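Local coordinates for protein EccE5 (Mycobacterium xenopi RIVM700367, PDB 7B9F) that probably serves as a translocon component of the ESX-5 type VII protein secretion system in the mycobacterial cell envelope, at residues A[99-105]-A[224-228]; A[149-153]-A[229-233]; A[154-158]-A[203-209]; A[288-292]-A[328-332]. All coordinates share one frame; numbering follows the deposited sequence.

How the contacts relate
Contacts 1, 2 and 3 form a connected group at one end of the folded chain, while contact 4 stands apart. Contacts 1 and 2 use successive turns of helix 219-234, with centres about 12 Å apart, and touch each other there. Contact 3 follows directly, because 154-158 continues from 149-153; its centre is about 13 Å from that of contact 2, and both its segments fall between those of contacts 1 and 2 in sequence. Contact 4 opens later in the chain, about 34 Å from contact 1 and 28 Å from contact 3 between centres, yet reaches the same antiparallel sheet as contact 3.

Contact 1: residues A[99-105]-A[224-228]; sequences RFGHDVV and AAATE
A helix packed against the connection between two sheet strands defines this contact: Arg99, in the loop after strand 96-97, and Val105, where the chain leads into strand 105-109, meet Glu228, Thr227 and Ala224 on helix 219-234. Its polar half is a salt bridge. Arg99 and Glu228 reach for each other from opposite directions, and both terminal nitrogens of the arginine converge on a single carboxylate oxygen. NH1 of Arg99 lies 2.6 Å from OE1 of Glu228 with an N-H...O angle of 152°; NH2 of Arg99 adds a weak bond of 2.9 Å to the same OE1. The oxygen sits close to the guanidinium plane but is met by NH1 on its syn side, 34° out of the carboxylate plane. Arg99 reaches this position through a bend at chi3 (67°) in an otherwise extended chain. Its guanidinium is layered between Ala225 CA over one face and the backbone N of Gly101 over the other, both offset toward the rim. Another protein of the assembly also packs on Arg99, Ala225 and Glu228, so the ion pair lies close to a subunit interface.

The apolar half centres on Val105, whose branches divide the work. CG2 of Val105 lies 4.2 Å from CB of Ala224 and also approaches the aliphatic CG of Glu228. Thr227 turns its hydroxyl to the carbonyl of Leu223, one turn back, and offers its methyl to the loop: CG2 of Thr227 meets CG1 of Val105 at 3.8 Å.

Contact 2: residues A[149-153]-A[229-233]; sequences RLRQF and RLAHD
Arg149 and Asp233 make the polar bridge between loop 149-153 and helix 219-234, a loop-on-helix contact beside the antiparallel sheet. NH1 of Arg149 is modelled 2.4 Å from OD2 of Asp233; the pair is a salt bridge, though the modelled length is too short to be trusted. The carboxylate stands at the guanidinium edge with the two planes 54° apart. Bends at chi2 and chi3 bring the guanidinium of Arg149 to Asp233, while CB of Arg149 packs at 3.7 Å against CD1 of Leu230.

Beside this pair, Arg229 runs extended from CG to NE across the loop. OE1 of Gln152 approaches CD of Arg229 at 3.2 Å, while Phe153 brings a ring edge over the guanidinium: CE2 of Phe153 lies 3.9 Å above the plane of Arg229, over its centre, with the two planes perpendicular. The cation is thus met by the ring's rim and not by its pi face.

Further out, NH2 of Arg229 forms a salt bridge with an acidic side chain of another protein chain, which extends the contact into the assembly. The amide nitrogen of Gln152 makes weak bonds: NE2 of Gln152 donates to O of Ala226, and to O of Arg149 at 3.4 Å.

Contact 3: residues A[154-158]-A[203-209]; sequences DVRLD and RMDPQRN
The flat amide of Asn209 lies against the backbone of Arg156 and uses both of its ends there, while the Arg156 guanidinium is turned 79° from the amide plane and reaches away to Gln152 O. OD1 of Asn209 accepts from N of Arg156 at 2.9 Å; the donor stands above the carbonyl plane, 35° out of it. ND2 of Asn209 returns a weak bond to O of Arg156 at 3.3 Å, and another weak one to O of Asp205 in its own segment. With chi1 at -63°, CG of Asn209 lies beside its own backbone N, which turns the amide to residue 156.

OD1 of Asp158 comes 3.3 Å from CD of Arg208, but NE of the Arg208 guanidinium, at 4.2 Å from OD1 of Asp158, remains beyond salt-bridge range. Beside it, N of Asp158 donates to O of Arg203 at 2.8 Å, next to the backbone pairing of Arg203 with Ala159, where strands 159-166 and 196-204 run antiparallel. Asp205 closes an Asx turn, its OD1 accepting from N of Gln207 at 2.8 Å.

Amide-to-backbone bonding therefore extends the link between the segments beyond the strand pairing, with Asn209, at the N-cap position of helix 210-214, spending its side chain on loop 154-158 instead of on the helix end.

Contact 4: residues A[288-292]-A[328-332]; sequences WVSPR and WVRYH
The backbones of 288-292 and 328-332 run antiparallel, the end-to-end directions of their touching parts 172° apart, with CA of Trp288 3.9 Å from CA of Arg330 and CA of Pro291 4.5 Å from CA of Trp328. Trp288 contributes the broadest surface. Although its side chain sets out away from the strand, the ring turns back over the backbone, so that O of Tyr331 stands 3.2 Å above the indole plane near its centre. Farther out along the same ring, CH2 of Trp288 meets CB of His332 at 3.6 Å, the two side chains crossing at about a right angle.

Val289 supplies the apolar middle. One branch does most of the touching: CG2 of Val289 lies 3.7 Å from CG1 of Val329, the two valines side by side and pointing the same way. That methyl also meets the edge of the Tyr331 ring, at 3.7 Å from CE2 of Tyr331. The tyrosine is held at its far end by a hydrogen bond from its OH to O of Leu302, and its ring face is covered in part by CG2 of Val329. At the other end of the contact, CB of Pro291 packs on CB of Trp328 at 4.3 Å.

Strand 322-331 pairs with 310-319 as an antiparallel hairpin, through backbone bonds such as Arg330 with Ala311, and so forms an edge of the chain's sheet. Residues 288-292 cover that edge as a loop without regular strand structure.

Contact 1: residues A[99-105]-A[224-228]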
loop_
_atom_site.group_PDB
_atom_site.type_symbol
_atom_site.label_atom_id
_atom_site.label_comp_id
_atom_site.label_asym_id
_atom_site.label_seq_id
_atom_site.Cartn_x
_atom_site.Cartn_y
_atom_site.Cartn_z
ATOM N N ARG A 99 13.893 32.881 13.334
ATOM C CA ARG A 99 13.278 31.562 13.394
ATOM C C ARG A 99 13.159 31.170 14.870
ATOM O O ARG A 99 13.210 32.035 15.752
ATOM C CB ARG A 99 14.118 30.580 12.560
ATOM C CG ARG A 99 13.389 29.375 11.988
ATOM C CD ARG A 99 14.339 28.385 11.306
ATOM N NE ARG A 99 15.255 27.731 12.241
ATOM C CZ ARG A 99 16.498 28.125 12.493
ATOM N NH1 ARG A 99 17.237 27.460 13.364
ATOM N NH2 ARG A 99 17.005 29.174 11.864
ATOM N N PHE A 100 12.980 29.869 15.142
ATOM C CA PHE A 100 13.255 29.326 16.472
ATOM C C PHE A 100 14.698 29.546 16.900
ATOM O O PHE A 100 14.994 29.489 18.096
ATOM C CB PHE A 100 13.010 27.815 16.526
ATOM C CG PHE A 100 11.573 27.405 16.651
ATOM C CD1 PHE A 100 10.543 28.314 16.513
ATOM C CD2 PHE A 100 11.262 26.085 16.928
ATOM C CE1 PHE A 100 9.227 27.906 16.635
ATOM C CE2 PHE A 100 9.957 25.674 17.054
ATOM C CZ PHE A 100 8.937 26.583 16.909
ATOM N N GLY A 101 15.600 29.780 15.954
ATOM C CA GLY A 101 17.018 29.777 16.214
ATOM C C GLY A 101 17.507 31.021 16.926
ATOM O O GLY A 101 16.747 31.854 17.420
ATOM N N HIS A 102 18.829 31.130 16.968
ATOM C CA HIS A 102 19.540 32.028 17.862
ATOM C C HIS A 102 19.834 33.368 17.189
ATOM O O HIS A 102 19.606 34.421 17.792
ATOM C CB HIS A 102 20.822 31.312 18.320
ATOM C CG HIS A 102 21.786 32.142 19.112
ATOM N ND1 HIS A 102 23.056 31.692 19.406
ATOM C CD2 HIS A 102 21.647 33.318 19.770
ATOM C CE1 HIS A 102 23.681 32.591 20.144
ATOM N NE2 HIS A 102 22.848 33.587 20.380
ATOM N N ASP A 103 20.300 33.356 15.942
ATOM C CA ASP A 103 20.863 34.542 15.316
ATOM C C ASP A 103 20.248 34.806 13.950
ATOM O O ASP A 103 19.734 33.900 13.291
ATOM C CB ASP A 103 22.379 34.415 15.175
ATOM C CG ASP A 103 23.085 34.458 16.507
ATOM O OD1 ASP A 103 22.556 35.109 17.431
ATOM O OD2 ASP A 103 24.162 33.842 16.637
ATOM N N VAL A 104 20.302 36.073 13.541
ATOM C CA VAL A 104 19.814 36.476 12.229
ATOM C C VAL A 104 20.819 36.063 11.160
ATOM O O VAL A 104 22.037 36.133 11.365
ATOM C CB VAL A 104 19.524 37.986 12.211
ATOM C CG1 VAL A 104 20.776 38.803 12.482
ATOM C CG2 VAL A 104 18.890 38.399 10.895
ATOM N N VAL A 105 20.312 35.573 10.034
ATOM C CA VAL A 105 21.131 35.112 8.921
ATOM C C VAL A 105 20.823 35.972 7.707
ATOM O O VAL A 105 19.654 36.168 7.360
ATOM C CB VAL A 105 20.872 33.629 8.612
ATOM C CG1 VAL A 105 21.820 33.144 7.543
ATOM C CG2 VAL A 105 21.018 32.799 9.866
ATOM N N ALA A 224 18.750 29.209 6.315
ATOM C CA ALA A 224 19.056 29.790 7.616
ATOM C C ALA A 224 19.363 28.702 8.634
ATOM O O ALA A 224 20.318 28.810 9.411
ATOM C CB ALA A 224 17.895 30.660 8.087
ATOM N N ALA A 225 18.563 27.634 8.633
ATOM C CA ALA A 225 18.807 26.520 9.540
ATOM C C ALA A 225 20.131 25.833 9.237
ATOM O O ALA A 225 20.888 25.504 10.158
ATOM C CB ALA A 225 17.657 25.521 9.465
ATOM N N ALA A 226 20.434 25.620 7.954
ATOM C CA ALA A 226 21.704 24.987 7.597
ATOM C C ALA A 226 22.893 25.864 7.980
ATOM O O ALA A 226 23.924 25.364 8.457
ATOM C CB ALA A 226 21.732 24.673 6.106
ATOM N N THR A 227 22.755 27.177 7.800
ATOM C CA THR A 227 23.805 28.112 8.175
ATOM C C THR A 227 24.043 28.087 9.672
ATOM O O THR A 227 25.190 28.082 10.127
ATOM C CB THR A 227 23.418 29.518 7.734
ATOM O OG1 THR A 227 23.213 29.541 6.321
ATOM C CG2 THR A 227 24.498 30.499 8.087
ATOM N N GLU A 228 22.966 28.076 10.456
ATOM C CA GLU A 228 23.123 28.032 11.904
ATOM C C GLU A 228 23.731 26.711 12.353
ATOM O O GLU A 228 24.512 26.685 13.310
ATOM C CB GLU A 228 21.786 28.276 12.595
ATOM C CG GLU A 228 21.251 29.679 12.402
ATOM C CD GLU A 228 19.918 29.889 13.082
ATOM O OE1 GLU A 228 19.352 28.905 13.599
ATOM O OE2 GLU A 228 19.424 31.033 13.090
#

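Contact 2: residues A[149-153]-A[229-233]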
loop_
_atom_site.group_PDB
_atom_site.type_symbol
_atom_site.label_atom_id
_atom_site.label_comp_id
_atom_site.label_asym_id
_atom_site.label_seq_id
_atom_site.Cartn_x
_atom_site.Cartn_y
_atom_site.Cartn_z
ATOM N N ARG A 149 29.425 18.739 6.625
ATOM C CA ARG A 149 28.167 19.454 6.757
ATOM C C ARG A 149 27.636 19.931 5.419
ATOM O O ARG A 149 26.646 20.666 5.385
ATOM C CB ARG A 149 28.318 20.638 7.712
ATOM C CG ARG A 149 28.868 20.283 9.089
ATOM C CD ARG A 149 28.267 19.005 9.663
ATOM N NE ARG A 149 26.837 19.111 9.918
ATOM C CZ ARG A 149 26.319 19.577 11.046
ATOM N NH1 ARG A 149 27.115 19.989 12.019
ATOM N NH2 ARG A 149 25.005 19.634 11.198
ATOM N N LEU A 150 28.285 19.548 4.322
ATOM C CA LEU A 150 27.721 19.796 3.002
ATOM C C LEU A 150 26.442 18.998 2.800
ATOM O O LEU A 150 25.452 19.521 2.282
ATOM C CB LEU A 150 28.747 19.440 1.933
ATOM C CG LEU A 150 28.453 19.747 0.471
ATOM C CD1 LEU A 150 29.703 20.247 -0.204
ATOM C CD2 LEU A 150 27.965 18.499 -0.228
ATOM N N ARG A 151 26.447 17.734 3.195
ATOM C CA ARG A 151 25.269 16.877 3.127
ATOM C C ARG A 151 24.692 16.777 4.529
ATOM O O ARG A 151 25.120 15.941 5.328
ATOM C CB ARG A 151 25.617 15.494 2.592
ATOM C CG ARG A 151 25.065 15.194 1.222
ATOM C CD ARG A 151 25.510 13.830 0.740
ATOM N NE ARG A 151 26.959 13.737 0.624
ATOM C CZ ARG A 151 27.618 13.863 -0.521
ATOM N NH1 ARG A 151 26.954 14.086 -1.645
ATOM N NH2 ARG A 151 28.939 13.764 -0.542
ATOM N N GLN A 152 23.717 17.622 4.831
ATOM C CA GLN A 152 23.014 17.528 6.099
ATOM C C GLN A 152 21.912 16.483 5.964
ATOM O O GLN A 152 21.923 15.662 5.042
ATOM C CB GLN A 152 22.511 18.897 6.520
ATOM C CG GLN A 152 23.612 19.923 6.493
ATOM C CD GLN A 152 23.246 21.186 7.217
ATOM O OE1 GLN A 152 22.188 21.271 7.828
ATOM N NE2 GLN A 152 24.120 22.178 7.157
ATOM N N PHE A 153 20.964 16.481 6.904
ATOM C CA PHE A 153 20.025 15.367 7.014
ATOM C C PHE A 153 19.146 15.238 5.780
ATOM O O PHE A 153 18.929 14.131 5.278
ATOM C CB PHE A 153 19.165 15.544 8.256
ATOM C CG PHE A 153 19.954 15.703 9.504
ATOM C CD1 PHE A 153 20.683 14.648 10.012
ATOM C CD2 PHE A 153 19.985 16.913 10.161
ATOM C CE1 PHE A 153 21.417 14.798 11.161
ATOM C CE2 PHE A 153 20.715 17.067 11.309
ATOM C CZ PHE A 153 21.434 16.009 11.809
ATOM N N ARG A 229 23.382 25.607 11.686
ATOM C CA ARG A 229 24.013 24.327 12.005
ATOM C C ARG A 229 25.513 24.380 11.785
ATOM O O ARG A 229 26.289 23.970 12.652
ATOM C CB ARG A 229 23.412 23.192 11.182
ATOM C CG ARG A 229 22.094 22.710 11.701
ATOM C CD ARG A 229 21.618 21.473 10.965
ATOM N NE ARG A 229 20.239 21.082 11.260
ATOM C CZ ARG A 229 19.745 20.758 12.455
ATOM N NH1 ARG A 229 20.505 20.701 13.541
ATOM N NH2 ARG A 229 18.465 20.435 12.554
ATOM N N LEU A 230 25.942 24.895 10.632
ATOM C CA LEU A 230 27.375 24.944 10.356
ATOM C C LEU A 230 28.088 25.912 11.294
ATOM O O LEU A 230 29.197 25.630 11.768
ATOM C CB LEU A 230 27.611 25.318 8.898
ATOM C CG LEU A 230 29.069 25.401 8.464
ATOM C CD1 LEU A 230 29.679 24.025 8.513
ATOM C CD2 LEU A 230 29.166 25.953 7.065
ATOM N N ALA A 231 27.452 27.048 11.588
ATOM C CA ALA A 231 28.038 28.029 12.493
ATOM C C ALA A 231 28.193 27.469 13.899
ATOM O O ALA A 231 29.238 27.641 14.532
ATOM C CB ALA A 231 27.180 29.290 12.511
ATOM N N HIS A 232 27.163 26.793 14.410
ATOM C CA HIS A 232 27.258 26.215 15.741
ATOM C C HIS A 232 28.177 25.008 15.771
ATOM O O HIS A 232 28.723 24.688 16.829
ATOM C CB HIS A 232 25.873 25.831 16.251
ATOM C CG HIS A 232 25.101 26.981 16.813
ATOM N ND1 HIS A 232 24.923 27.169 18.165
ATOM C CD2 HIS A 232 24.457 28.003 16.203
ATOM C CE1 HIS A 232 24.206 28.259 18.365
ATOM N NE2 HIS A 232 23.909 28.784 17.191
ATOM N N ASP A 233 28.357 24.334 14.635
ATOM C CA ASP A 233 29.339 23.262 14.553
ATOM C C ASP A 233 30.747 23.812 14.716
ATOM O O ASP A 233 31.533 23.302 15.522
ATOM C CB ASP A 233 29.188 22.541 13.214
ATOM C CG ASP A 233 29.893 21.197 13.170
ATOM O OD1 ASP A 233 30.922 21.003 13.847
ATOM O OD2 ASP A 233 29.409 20.320 12.429
#

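Contact 3: residues A[154-158]-A[203-209]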
loop_
_atom_site.group_PDB
_atom_site.type_symbol
_atom_site.label_atom_id
_atom_site.label_comp_id
_atom_site.label_asym_id
_atom_site.label_seq_id
_atom_site.Cartn_x
_atom_site.Cartn_y
_atom_site.Cartn_z
ATOM N N ASP A 154 18.639 16.352 5.271
ATOM C CA ASP A 154 17.802 16.286 4.084
ATOM C C ASP A 154 18.115 17.376 3.065
ATOM O O ASP A 154 17.682 17.293 1.913
ATOM C CB ASP A 154 16.331 16.300 4.508
ATOM C CG ASP A 154 15.930 17.574 5.237
ATOM O OD1 ASP A 154 16.783 18.455 5.470
ATOM O OD2 ASP A 154 14.742 17.686 5.603
ATOM N N VAL A 155 18.855 18.399 3.469
ATOM C CA VAL A 155 19.228 19.456 2.539
ATOM C C VAL A 155 20.538 19.093 1.857
ATOM O O VAL A 155 21.387 18.393 2.415
ATOM C CB VAL A 155 19.312 20.815 3.255
ATOM C CG1 VAL A 155 17.973 21.157 3.842
ATOM C CG2 VAL A 155 20.352 20.788 4.327
ATOM N N ARG A 156 20.696 19.560 0.624
ATOM C CA ARG A 156 21.831 19.211 -0.225
ATOM C C ARG A 156 22.420 20.512 -0.753
ATOM O O ARG A 156 21.913 21.077 -1.724
ATOM C CB ARG A 156 21.403 18.304 -1.371
ATOM C CG ARG A 156 20.852 16.960 -0.952
ATOM C CD ARG A 156 21.938 16.055 -0.422
ATOM N NE ARG A 156 21.398 14.810 0.116
ATOM C CZ ARG A 156 21.423 14.474 1.401
ATOM N NH1 ARG A 156 21.961 15.288 2.296
ATOM N NH2 ARG A 156 20.907 13.318 1.794
ATOM N N LEU A 157 23.482 20.988 -0.120
ATOM C CA LEU A 157 24.109 22.228 -0.553
ATOM C C LEU A 157 24.909 21.997 -1.827
ATOM O O LEU A 157 25.525 20.946 -2.008
ATOM C CB LEU A 157 25.002 22.778 0.553
ATOM C CG LEU A 157 24.350 23.738 1.549
ATOM C CD1 LEU A 157 23.177 23.129 2.284
ATOM C CD2 LEU A 157 25.377 24.181 2.547
ATOM N N ASP A 158 24.880 22.978 -2.729
ATOM C CA ASP A 158 25.575 22.810 -4.001
ATOM C C ASP A 158 27.080 22.960 -3.861
ATOM O O ASP A 158 27.833 22.241 -4.523
ATOM C CB ASP A 158 25.058 23.803 -5.034
ATOM C CG ASP A 158 23.650 23.506 -5.467
ATOM O OD1 ASP A 158 23.254 22.323 -5.441
ATOM O OD2 ASP A 158 22.946 24.456 -5.855
ATOM N N ARG A 203 26.181 27.770 -0.865
ATOM C CA ARG A 203 25.299 27.823 -2.022
ATOM C C ARG A 203 24.255 26.719 -1.970
ATOM O O ARG A 203 24.573 25.566 -1.673
ATOM C CB ARG A 203 26.087 27.732 -3.326
ATOM C CG ARG A 203 26.876 28.975 -3.644
ATOM C CD ARG A 203 27.487 28.916 -5.034
ATOM N NE ARG A 203 28.159 30.162 -5.382
ATOM C CZ ARG A 203 29.355 30.530 -4.939
ATOM N NH1 ARG A 203 30.044 29.744 -4.126
ATOM N NH2 ARG A 203 29.867 31.691 -5.319
ATOM N N MET A 204 23.004 27.076 -2.263
ATOM C CA MET A 204 21.924 26.100 -2.304
ATOM C C MET A 204 20.969 26.437 -3.437
ATOM O O MET A 204 20.638 27.606 -3.648
ATOM C CB MET A 204 21.145 26.057 -0.985
ATOM C CG MET A 204 20.045 25.005 -0.968
ATOM S SD MET A 204 19.120 24.906 0.568
ATOM C CE MET A 204 18.171 26.415 0.466
ATOM N N ASP A 205 20.513 25.410 -4.151
ATOM C CA ASP A 205 19.460 25.554 -5.145
ATOM C C ASP A 205 18.210 24.924 -4.557
ATOM O O ASP A 205 18.244 23.737 -4.205
ATOM C CB ASP A 205 19.851 24.864 -6.458
ATOM C CG ASP A 205 18.724 24.823 -7.504
ATOM O OD1 ASP A 205 17.647 25.438 -7.337
ATOM O OD2 ASP A 205 18.927 24.139 -8.528
ATOM N N PRO A 206 17.113 25.667 -4.404
ATOM C CA PRO A 206 15.883 25.059 -3.880
ATOM C C PRO A 206 15.337 23.954 -4.754
ATOM O O PRO A 206 14.688 23.038 -4.239
ATOM C CB PRO A 206 14.910 26.241 -3.821
ATOM C CG PRO A 206 15.762 27.407 -3.699
ATOM C CD PRO A 206 16.960 27.117 -4.556
ATOM N N GLN A 207 15.575 24.013 -6.063
ATOM C CA GLN A 207 15.014 23.014 -6.961
ATOM C C GLN A 207 15.638 21.643 -6.770
ATOM O O GLN A 207 15.039 20.643 -7.173
ATOM C CB GLN A 207 15.172 23.464 -8.408
ATOM C CG GLN A 207 14.462 24.763 -8.688
ATOM C CD GLN A 207 12.988 24.677 -8.390
ATOM O OE1 GLN A 207 12.341 23.685 -8.707
ATOM N NE2 GLN A 207 12.448 25.715 -7.771
ATOM N N ARG A 208 16.825 21.572 -6.179
ATOM C CA ARG A 208 17.374 20.290 -5.766
ATOM C C ARG A 208 16.872 19.858 -4.400
ATOM O O ARG A 208 17.187 18.746 -3.968
ATOM C CB ARG A 208 18.899 20.350 -5.750
ATOM C CG ARG A 208 19.499 21.093 -6.921
ATOM C CD ARG A 208 20.952 20.692 -7.128
ATOM N NE ARG A 208 21.137 19.252 -7.297
ATOM C CZ ARG A 208 20.772 18.553 -8.370
ATOM N NH1 ARG A 208 20.990 17.246 -8.406
ATOM N NH2 ARG A 208 20.219 19.150 -9.417
ATOM N N ASN A 209 16.112 20.703 -3.709
ATOM C CA ASN A 209 15.727 20.438 -2.330
ATOM C C ASN A 209 14.234 20.605 -2.095
ATOM O O ASN A 209 13.836 21.026 -1.007
ATOM C CB ASN A 209 16.506 21.344 -1.386
ATOM C CG ASN A 209 17.971 21.077 -1.445
ATOM O OD1 ASN A 209 18.436 20.004 -1.078
ATOM N ND2 ASN A 209 18.726 22.086 -1.834
#

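Contact 4: residues A[288-292]-A[328-332]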
loop_
_atom_site.group_PDB
_atom_site.type_symbol
_atom_site.label_atom_id
_atom_site.label_comp_id
_atom_site.label_asym_id
_atom_site.label_seq_id
_atom_site.Cartn_x
_atom_site.Cartn_y
_atom_site.Cartn_z
ATOM N N TRP A 288 47.283 36.252 -9.345
ATOM C CA TRP A 288 46.411 36.123 -10.499
ATOM C C TRP A 288 46.633 34.768 -11.158
ATOM O O TRP A 288 46.215 34.546 -12.291
ATOM C CB TRP A 288 46.674 37.253 -11.497
ATOM C CG TRP A 288 46.052 38.563 -11.115
ATOM C CD1 TRP A 288 44.724 38.826 -10.983
ATOM C CD2 TRP A 288 46.731 39.795 -10.846
ATOM N NE1 TRP A 288 44.532 40.139 -10.631
ATOM C CE2 TRP A 288 45.749 40.757 -10.542
ATOM C CE3 TRP A 288 48.074 40.177 -10.825
ATOM C CZ2 TRP A 288 46.066 42.072 -10.221
ATOM C CZ3 TRP A 288 48.387 41.489 -10.505
ATOM C CH2 TRP A 288 47.386 42.418 -10.212
ATOM N N VAL A 289 47.283 33.861 -10.432
ATOM C CA VAL A 289 47.852 32.655 -11.025
ATOM C C VAL A 289 46.819 31.551 -11.225
ATOM O O VAL A 289 45.679 31.641 -10.756
ATOM C CB VAL A 289 49.036 32.146 -10.187
ATOM C CG1 VAL A 289 50.131 33.189 -10.155
ATOM C CG2 VAL A 289 48.587 31.803 -8.795
ATOM N N SER A 290 47.240 30.499 -11.929
ATOM C CA SER A 290 46.376 29.428 -12.400
ATOM C C SER A 290 45.884 28.558 -11.237
ATOM O O SER A 290 46.418 28.631 -10.127
ATOM C CB SER A 290 47.142 28.579 -13.421
ATOM O OG SER A 290 47.738 29.386 -14.423
ATOM N N PRO A 291 44.833 27.760 -11.451
ATOM C CA PRO A 291 44.479 26.739 -10.460
ATOM C C PRO A 291 45.543 25.664 -10.349
ATOM O O PRO A 291 46.223 25.326 -11.319
ATOM C CB PRO A 291 43.176 26.153 -11.011
ATOM C CG PRO A 291 43.231 26.441 -12.463
ATOM C CD PRO A 291 43.839 27.801 -12.536
ATOM N N ARG A 292 45.668 25.110 -9.148
ATOM C CA ARG A 292 46.589 24.017 -8.868
ATOM C C ARG A 292 45.818 22.789 -8.414
ATOM O O ARG A 292 44.855 22.898 -7.652
ATOM C CB ARG A 292 47.619 24.422 -7.818
ATOM C CG ARG A 292 48.546 25.543 -8.272
ATOM C CD ARG A 292 49.488 25.038 -9.369
ATOM N NE ARG A 292 50.480 26.029 -9.773
ATOM C CZ ARG A 292 50.306 26.897 -10.760
ATOM N NH1 ARG A 292 49.186 26.881 -11.462
ATOM N NH2 ARG A 292 51.260 27.765 -11.058
ATOM N N TRP A 328 41.852 27.715 -6.084
ATOM C CA TRP A 328 42.592 28.686 -6.878
ATOM C C TRP A 328 42.892 29.896 -6.008
ATOM O O TRP A 328 42.325 30.065 -4.929
ATOM C CB TRP A 328 41.832 29.094 -8.141
ATOM C CG TRP A 328 40.532 29.787 -7.907
ATOM C CD1 TRP A 328 40.311 31.131 -7.898
ATOM C CD2 TRP A 328 39.258 29.171 -7.706
ATOM N NE1 TRP A 328 38.983 31.391 -7.677
ATOM C CE2 TRP A 328 38.314 30.202 -7.563
ATOM C CE3 TRP A 328 38.826 27.846 -7.624
ATOM C CZ2 TRP A 328 36.970 29.951 -7.330
ATOM C CZ3 TRP A 328 37.492 27.599 -7.398
ATOM C CH2 TRP A 328 36.578 28.645 -7.254
ATOM N N VAL A 329 43.797 30.741 -6.500
ATOM C CA VAL A 329 44.269 31.900 -5.753
ATOM C C VAL A 329 44.586 33.017 -6.737
ATOM O O VAL A 329 44.973 32.767 -7.882
ATOM C CB VAL A 329 45.495 31.523 -4.885
ATOM C CG1 VAL A 329 46.632 31.040 -5.748
ATOM C CG2 VAL A 329 45.949 32.679 -4.009
ATOM N N ARG A 330 44.379 34.256 -6.304
ATOM C CA ARG A 330 44.799 35.428 -7.054
ATOM C C ARG A 330 45.473 36.414 -6.109
ATOM O O ARG A 330 45.203 36.427 -4.907
ATOM C CB ARG A 330 43.617 36.084 -7.766
ATOM C CG ARG A 330 42.527 36.536 -6.826
ATOM C CD ARG A 330 41.481 37.375 -7.525
ATOM N NE ARG A 330 40.391 37.705 -6.617
ATOM C CZ ARG A 330 40.396 38.756 -5.807
ATOM N NH1 ARG A 330 41.434 39.576 -5.793
ATOM N NH2 ARG A 330 39.364 38.985 -5.010
ATOM N N TYR A 331 46.361 37.236 -6.664
ATOM C CA TYR A 331 47.171 38.170 -5.897
ATOM C C TYR A 331 46.911 39.596 -6.362
ATOM O O TYR A 331 46.500 39.829 -7.503
ATOM C CB TYR A 331 48.659 37.851 -6.036
ATOM C CG TYR A 331 49.039 36.460 -5.601
ATOM C CD1 TYR A 331 49.276 36.170 -4.268
ATOM C CD2 TYR A 331 49.171 35.439 -6.523
ATOM C CE1 TYR A 331 49.629 34.903 -3.867
ATOM C CE2 TYR A 331 49.524 34.169 -6.130
ATOM C CZ TYR A 331 49.751 33.909 -4.802
ATOM O OH TYR A 331 50.102 32.642 -4.406
ATOM N N HIS A 332 47.172 40.546 -5.460
ATOM C CA HIS A 332 46.933 41.980 -5.676
ATOM C C HIS A 332 45.504 42.282 -6.123
ATOM O O HIS A 332 44.552 41.649 -5.671
ATOM C CB HIS A 332 47.923 42.551 -6.692
ATOM C CG HIS A 332 49.310 42.728 -6.163
ATOM N ND1 HIS A 332 49.833 43.962 -5.850
ATOM C CD2 HIS A 332 50.288 41.830 -5.905
ATOM C CE1 HIS A 332 51.072 43.819 -5.421
ATOM N NE2 HIS A 332 51.372 42.533 -5.440
#